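Local coordinates for protein phosphodiesterase (Salpingoeca rosetta, PDB 7CJ3) that carries a retinal-bound, bacteriorhodopsin-like transmembrane domain built as a bundle of membrane-spanning helices, at residues V195-M207 with R219-W233. Sequence-based numbering, arbitrary orientation.
Sequences VMLHMWGMFGKAM and RHALHLLRCEIVMSW. With OLC ((2R)-2,3-dihydroxypropyl (9Z)-octadec-9-enoate), chain N; OLC ((2R)-2,3-dihydroxypropyl (9Z)-octadec-9-enoate), chain O; RET (retinal), chain K.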
# COMPACT_ATOMS: atom_id res chain seq x y z
N VAL B 195 26.64 -8.35 -6.95
CA VAL B 195 25.28 -8.46 -7.56
C VAL B 195 24.82 -7.08 -8.04
O VAL B 195 24.39 -6.96 -9.23
CB VAL B 195 24.29 -9.08 -6.55
CG1 VAL B 195 22.84 -8.84 -6.94
CG2 VAL B 195 24.54 -10.58 -6.36
N MET B 196 24.85 -6.07 -7.15
CA MET B 196 24.35 -4.71 -7.48
C MET B 196 25.18 -4.10 -8.62
O MET B 196 24.60 -3.34 -9.44
CB MET B 196 24.40 -3.78 -6.26
CG MET B 196 23.36 -4.12 -5.17
SD MET B 196 21.61 -3.85 -5.64
CE MET B 196 21.17 -5.51 -6.15
N LEU B 197 26.47 -4.44 -8.70
CA LEU B 197 27.41 -3.85 -9.69
C LEU B 197 27.05 -4.41 -11.07
O LEU B 197 27.01 -3.60 -12.04
CB LEU B 197 28.86 -4.19 -9.33
CG LEU B 197 29.64 -3.12 -8.56
CD1 LEU B 197 30.96 -3.67 -8.04
CD2 LEU B 197 29.88 -1.86 -9.41
N HIS B 198 26.83 -5.73 -11.15
CA HIS B 198 26.51 -6.44 -12.40
C HIS B 198 25.09 -6.12 -12.83
O HIS B 198 24.88 -5.98 -14.06
CB HIS B 198 26.77 -7.94 -12.28
CG HIS B 198 28.20 -8.31 -12.49
ND1 HIS B 198 29.12 -8.34 -11.48
CD2 HIS B 198 28.85 -8.65 -13.63
CE1 HIS B 198 30.29 -8.72 -11.98
NE2 HIS B 198 30.15 -8.91 -13.30
N MET B 199 24.17 -5.97 -11.88
CA MET B 199 22.79 -5.51 -12.19
C MET B 199 22.87 -4.12 -12.84
O MET B 199 22.20 -3.93 -13.89
CB MET B 199 21.93 -5.40 -10.93
CG MET B 199 20.51 -4.97 -11.22
SD MET B 199 20.23 -3.16 -11.09
CE MET B 199 20.92 -2.84 -9.46
N TRP B 200 23.63 -3.21 -12.22
CA TRP B 200 23.88 -1.83 -12.71
C TRP B 200 24.45 -1.91 -14.14
O TRP B 200 23.91 -1.23 -15.03
CB TRP B 200 24.77 -1.05 -11.72
CG TRP B 200 24.86 0.42 -11.99
CD1 TRP B 200 25.73 1.04 -12.84
CD2 TRP B 200 24.04 1.46 -11.43
NE1 TRP B 200 25.50 2.39 -12.85
CE2 TRP B 200 24.46 2.68 -12.01
CE3 TRP B 200 22.98 1.49 -10.52
CZ2 TRP B 200 23.86 3.89 -11.71
CZ3 TRP B 200 22.40 2.70 -10.21
CH2 TRP B 200 22.84 3.88 -10.80
N GLY B 201 25.39 -2.82 -14.36
CA GLY B 201 26.03 -3.09 -15.66
C GLY B 201 25.04 -3.37 -16.78
O GLY B 201 25.10 -2.68 -17.82
N MET B 202 24.17 -4.36 -16.59
CA MET B 202 23.32 -4.92 -17.69
C MET B 202 22.25 -3.90 -18.09
O MET B 202 21.94 -3.83 -19.29
CB MET B 202 22.69 -6.26 -17.30
CG MET B 202 21.66 -6.19 -16.20
SD MET B 202 20.74 -7.76 -16.02
CE MET B 202 22.01 -8.84 -15.35
N PHE B 203 21.74 -3.11 -17.14
CA PHE B 203 20.87 -1.94 -17.43
C PHE B 203 21.63 -0.89 -18.25
O PHE B 203 21.00 -0.27 -19.12
CB PHE B 203 20.39 -1.29 -16.14
CG PHE B 203 19.17 -1.96 -15.59
CD1 PHE B 203 17.94 -1.80 -16.20
CD2 PHE B 203 19.24 -2.74 -14.44
CE1 PHE B 203 16.80 -2.39 -15.67
CE2 PHE B 203 18.10 -3.35 -13.93
CZ PHE B 203 16.89 -3.16 -14.54
N GLY B 204 22.92 -0.68 -17.94
CA GLY B 204 23.82 0.23 -18.66
C GLY B 204 24.06 -0.22 -20.10
O GLY B 204 23.90 0.62 -21.03
N LYS B 205 24.45 -1.48 -20.30
CA LYS B 205 24.65 -2.05 -21.66
C LYS B 205 23.44 -1.67 -22.53
O LYS B 205 23.64 -1.17 -23.68
CB LYS B 205 24.91 -3.55 -21.57
CG LYS B 205 26.29 -3.92 -21.04
CD LYS B 205 26.38 -5.32 -20.49
CE LYS B 205 27.70 -5.58 -19.78
NZ LYS B 205 27.85 -6.98 -19.33
N ALA B 206 22.23 -1.72 -21.95
CA ALA B 206 20.93 -1.60 -22.65
C ALA B 206 20.51 -0.14 -22.85
O ALA B 206 19.67 0.11 -23.71
CB ALA B 206 19.87 -2.35 -21.89
N MET B 207 21.07 0.78 -22.07
CA MET B 207 20.76 2.23 -22.20
C MET B 207 21.50 2.83 -23.40
O MET B 207 21.07 3.93 -23.83
CB MET B 207 21.16 2.98 -20.92
CG MET B 207 20.21 2.79 -19.78
SD MET B 207 20.95 3.27 -18.21
CE MET B 207 20.67 5.04 -18.27
N ARG B 219 15.16 4.56 -22.21
CA ARG B 219 16.47 4.83 -21.58
C ARG B 219 16.24 5.33 -20.14
O ARG B 219 16.88 4.79 -19.23
CB ARG B 219 17.22 5.84 -22.45
CG ARG B 219 18.73 5.75 -22.34
CD ARG B 219 19.49 6.82 -23.08
NE ARG B 219 20.86 6.81 -22.59
CZ ARG B 219 21.31 7.50 -21.55
NH1 ARG B 219 20.51 8.31 -20.87
NH2 ARG B 219 22.58 7.39 -21.20
N HIS B 220 15.36 6.32 -19.94
CA HIS B 220 15.21 6.95 -18.61
C HIS B 220 14.72 5.89 -17.61
O HIS B 220 15.20 5.91 -16.46
CB HIS B 220 14.30 8.19 -18.64
CG HIS B 220 14.45 9.04 -17.41
ND1 HIS B 220 13.41 9.81 -16.89
CD2 HIS B 220 15.47 9.14 -16.53
CE1 HIS B 220 13.81 10.40 -15.78
NE2 HIS B 220 15.08 10.01 -15.53
N ALA B 221 13.81 5.01 -18.03
CA ALA B 221 13.13 4.05 -17.13
C ALA B 221 14.11 2.95 -16.70
O ALA B 221 14.07 2.56 -15.53
CB ALA B 221 11.91 3.48 -17.81
N LEU B 222 14.97 2.49 -17.60
CA LEU B 222 16.08 1.55 -17.26
C LEU B 222 16.94 2.16 -16.15
O LEU B 222 17.39 1.41 -15.27
CB LEU B 222 16.91 1.23 -18.51
CG LEU B 222 16.47 -0.03 -19.29
CD1 LEU B 222 15.32 0.28 -20.22
CD2 LEU B 222 17.62 -0.62 -20.10
N HIS B 223 17.15 3.49 -16.16
CA HIS B 223 18.00 4.17 -15.15
C HIS B 223 17.27 4.24 -13.80
O HIS B 223 17.90 3.94 -12.76
CB HIS B 223 18.45 5.56 -15.61
CG HIS B 223 19.39 6.20 -14.63
ND1 HIS B 223 19.02 7.27 -13.85
CD2 HIS B 223 20.63 5.85 -14.24
CE1 HIS B 223 20.00 7.57 -13.04
NE2 HIS B 223 21.00 6.71 -13.25
N LEU B 224 16.00 4.65 -13.82
CA LEU B 224 15.15 4.74 -12.60
C LEU B 224 15.03 3.36 -11.94
O LEU B 224 15.04 3.30 -10.70
CB LEU B 224 13.80 5.33 -13.00
CG LEU B 224 13.87 6.82 -13.25
CD1 LEU B 224 12.50 7.35 -13.62
CD2 LEU B 224 14.41 7.55 -12.03
N LEU B 225 15.00 2.29 -12.74
CA LEU B 225 14.93 0.92 -12.20
C LEU B 225 16.21 0.55 -11.43
O LEU B 225 16.08 0.11 -10.27
CB LEU B 225 14.64 -0.04 -13.36
CG LEU B 225 13.17 -0.10 -13.78
CD1 LEU B 225 12.96 -1.05 -14.95
CD2 LEU B 225 12.28 -0.51 -12.61
N ARG B 226 17.40 0.69 -12.03
CA ARG B 226 18.69 0.33 -11.37
C ARG B 226 18.96 1.21 -10.12
O ARG B 226 19.65 0.72 -9.19
CB ARG B 226 19.85 0.41 -12.36
CG ARG B 226 20.10 1.77 -12.98
CD ARG B 226 21.28 1.68 -13.94
NE ARG B 226 21.68 2.95 -14.53
CZ ARG B 226 22.78 3.12 -15.26
NH1 ARG B 226 23.60 2.11 -15.50
NH2 ARG B 226 23.08 4.30 -15.77
N CYS B 227 18.45 2.45 -10.09
CA CYS B 227 18.53 3.37 -8.92
C CYS B 227 17.55 2.87 -7.85
O CYS B 227 17.90 2.85 -6.67
CB CYS B 227 18.21 4.81 -9.31
SG CYS B 227 19.44 5.67 -10.34
N GLU B 228 16.36 2.43 -8.25
CA GLU B 228 15.32 1.98 -7.31
C GLU B 228 15.84 0.78 -6.49
O GLU B 228 15.66 0.80 -5.25
CB GLU B 228 14.06 1.61 -8.08
CG GLU B 228 12.82 1.50 -7.21
CD GLU B 228 12.56 0.16 -6.53
OE1 GLU B 228 11.83 0.23 -5.52
OE2 GLU B 228 13.04 -0.91 -6.97
N ILE B 229 16.45 -0.21 -7.18
CA ILE B 229 16.93 -1.50 -6.62
C ILE B 229 18.04 -1.23 -5.60
O ILE B 229 17.99 -1.77 -4.48
CB ILE B 229 17.34 -2.43 -7.79
CG1 ILE B 229 16.09 -2.88 -8.57
CG2 ILE B 229 18.16 -3.64 -7.32
CD1 ILE B 229 16.37 -3.38 -9.96
N VAL B 230 18.97 -0.35 -5.96
CA VAL B 230 20.12 0.06 -5.10
C VAL B 230 19.59 0.77 -3.85
O VAL B 230 20.03 0.43 -2.72
CB VAL B 230 21.12 0.91 -5.90
CG1 VAL B 230 22.19 1.54 -5.00
CG2 VAL B 230 21.76 0.10 -7.02
N MET B 231 18.65 1.71 -4.00
CA MET B 231 18.17 2.47 -2.84
C MET B 231 17.43 1.51 -1.91
O MET B 231 17.86 1.37 -0.75
CB MET B 231 17.29 3.65 -3.28
CG MET B 231 16.36 4.25 -2.24
SD MET B 231 17.11 5.60 -1.27
CE MET B 231 16.43 5.32 0.37
N SER B 232 16.43 0.79 -2.44
CA SER B 232 15.50 -0.07 -1.66
C SER B 232 16.20 -1.30 -1.06
O SER B 232 16.06 -1.51 0.12
CB SER B 232 14.32 -0.48 -2.50
OG SER B 232 14.73 -1.10 -3.70
N TRP B 233 16.95 -2.07 -1.86
CA TRP B 233 17.50 -3.38 -1.45
C TRP B 233 18.58 -3.18 -0.39
O TRP B 233 18.85 -4.12 0.38
CB TRP B 233 18.11 -4.14 -2.64
CG TRP B 233 17.15 -4.71 -3.62
CD1 TRP B 233 15.95 -4.20 -4.05
CD2 TRP B 233 17.35 -5.91 -4.38
NE1 TRP B 233 15.40 -5.00 -5.01
CE2 TRP B 233 16.23 -6.06 -5.23
CE3 TRP B 233 18.38 -6.86 -4.44
CZ2 TRP B 233 16.12 -7.13 -6.12
CZ3 TRP B 233 18.26 -7.91 -5.31
CH2 TRP B 233 17.14 -8.04 -6.14
C18 OLC N . 25.55 -0.55 1.29
C10 OLC N . 26.27 1.09 -8.65
C9 OLC N . 26.84 1.85 -9.61
C17 OLC N . 26.21 0.01 0.03
C11 OLC N . 26.99 0.32 -7.58
C8 OLC N . 28.30 2.07 -9.84
C24 OLC N . 27.58 3.67 -19.84
C16 OLC N . 25.75 -0.60 -1.31
C12 OLC N . 26.12 0.17 -6.36
C7 OLC N . 28.57 2.48 -11.28
C15 OLC N . 26.74 -0.33 -2.46
C13 OLC N . 26.96 0.12 -5.04
C6 OLC N . 29.93 2.00 -11.79
C14 OLC N . 26.03 -0.12 -3.80
C5 OLC N . 30.03 0.52 -12.25
C4 OLC N . 29.35 0.10 -13.59
C3 OLC N . 28.95 1.23 -14.57
C2 OLC N . 27.91 0.87 -15.65
C21 OLC N . 25.84 3.41 -17.97
C1 OLC N . 27.16 2.14 -16.13
C22 OLC N . 26.23 4.14 -19.28
O19 OLC N . 26.95 3.07 -15.35
O25 OLC N . 27.68 4.12 -21.18
O23 OLC N . 25.22 4.00 -20.31
O20 OLC N . 26.70 2.32 -17.53
C18 OLC O . 33.89 -6.89 4.25
C10 OLC O . 32.89 -7.62 -4.25
C9 OLC O . 32.77 -7.76 -5.57
C17 OLC O . 34.99 -7.25 3.26
C11 OLC O . 33.41 -6.39 -3.56
C8 OLC O . 33.17 -6.71 -6.57
C24 OLC O . 38.54 -6.37 -13.56
C16 OLC O . 34.38 -7.45 1.87
C12 OLC O . 33.94 -6.79 -2.19
C7 OLC O . 32.80 -7.12 -8.00
C15 OLC O . 35.16 -6.75 0.73
C13 OLC O . 33.32 -6.05 -1.00
C6 OLC O . 33.73 -6.36 -8.93
C14 OLC O . 34.37 -5.60 0.04
C5 OLC O . 33.15 -5.99 -10.29
C4 OLC O . 32.73 -7.24 -11.04
C3 OLC O . 33.88 -8.15 -11.50
C2 OLC O . 34.88 -7.46 -12.45
C21 OLC O . 37.22 -7.73 -15.21
C1 OLC O . 35.53 -8.43 -13.43
C22 OLC O . 37.65 -6.31 -14.81
O19 OLC O . 35.75 -9.58 -13.11
O25 OLC O . 38.20 -5.33 -12.63
O23 OLC O . 38.34 -5.66 -15.91
O20 OLC O . 35.89 -8.00 -14.79
C1 RET K . 20.88 -9.95 4.21
C2 RET K . 21.97 -10.61 5.04
C3 RET K . 23.12 -9.75 5.33
C4 RET K . 23.74 -9.22 4.05
C5 RET K . 22.76 -8.92 2.95
C6 RET K . 21.43 -9.12 3.05
C7 RET K . 20.55 -8.58 2.00
C8 RET K . 19.18 -8.78 1.81
C9 RET K . 18.39 -8.45 0.67
C10 RET K . 17.01 -8.75 0.58
C11 RET K . 16.08 -8.33 -0.37
C12 RET K . 14.70 -8.51 -0.42
C13 RET K . 13.82 -8.11 -1.43
C14 RET K . 12.48 -8.46 -1.38
C15 RET K . 11.58 -8.59 -2.52
C16 RET K . 20.02 -11.11 3.69
C17 RET K . 20.03 -9.07 5.15
C18 RET K . 23.46 -8.36 1.73
C19 RET K . 18.99 -7.73 -0.50
C20 RET K . 14.36 -7.27 -2.55
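Arg226 lies flat on the indole of Trp200: the guanidinium and ring planes are 11° apart, and CZ stands 4.0 Å from the centroid of the Trp200 five-membered ring, a cation-pi contact over the face. Its CD covers the six-membered ring of the same indole, carried there by an extended chain with CG between the backbone N and the carbonyl carbon (chi1 61°). Met207 SD covers the other guanidinium face, 3.4 Å from Arg226 NH2, so the charged group is sandwiched between indole and thioether. A weak hydrogen bond, 3.4 Å from Arg226 NH1 to Trp200 O, ties it to the opposing backbone. On the inner side the packing is buried and largely apolar: Phe203 is a knob among Leu222, Leu225, Arg226 and Ile229, and helix 128-149 backs this layer through Cys145. The outer side is lipidic and looser: C9 of the lipid OLC (chain N) lies over the second Trp200 face, and its O19 accepts a hydrogen bond from Trp200 NE1 (3.0 Å), while exposed Arg219 adds a weak NE bond to Met207 O. Farther along, Met196 CE touches Trp233 CE3 at 3.5 Å, and RET C20 lies over a face of that indole. The axes of segments 195-207 and 219-233 approach to 9.5 Å and run antiparallel at 173°, a knobs-into-holes helical hairpin reaching the retinal pocket of a microbial-rhodopsin-like bundle.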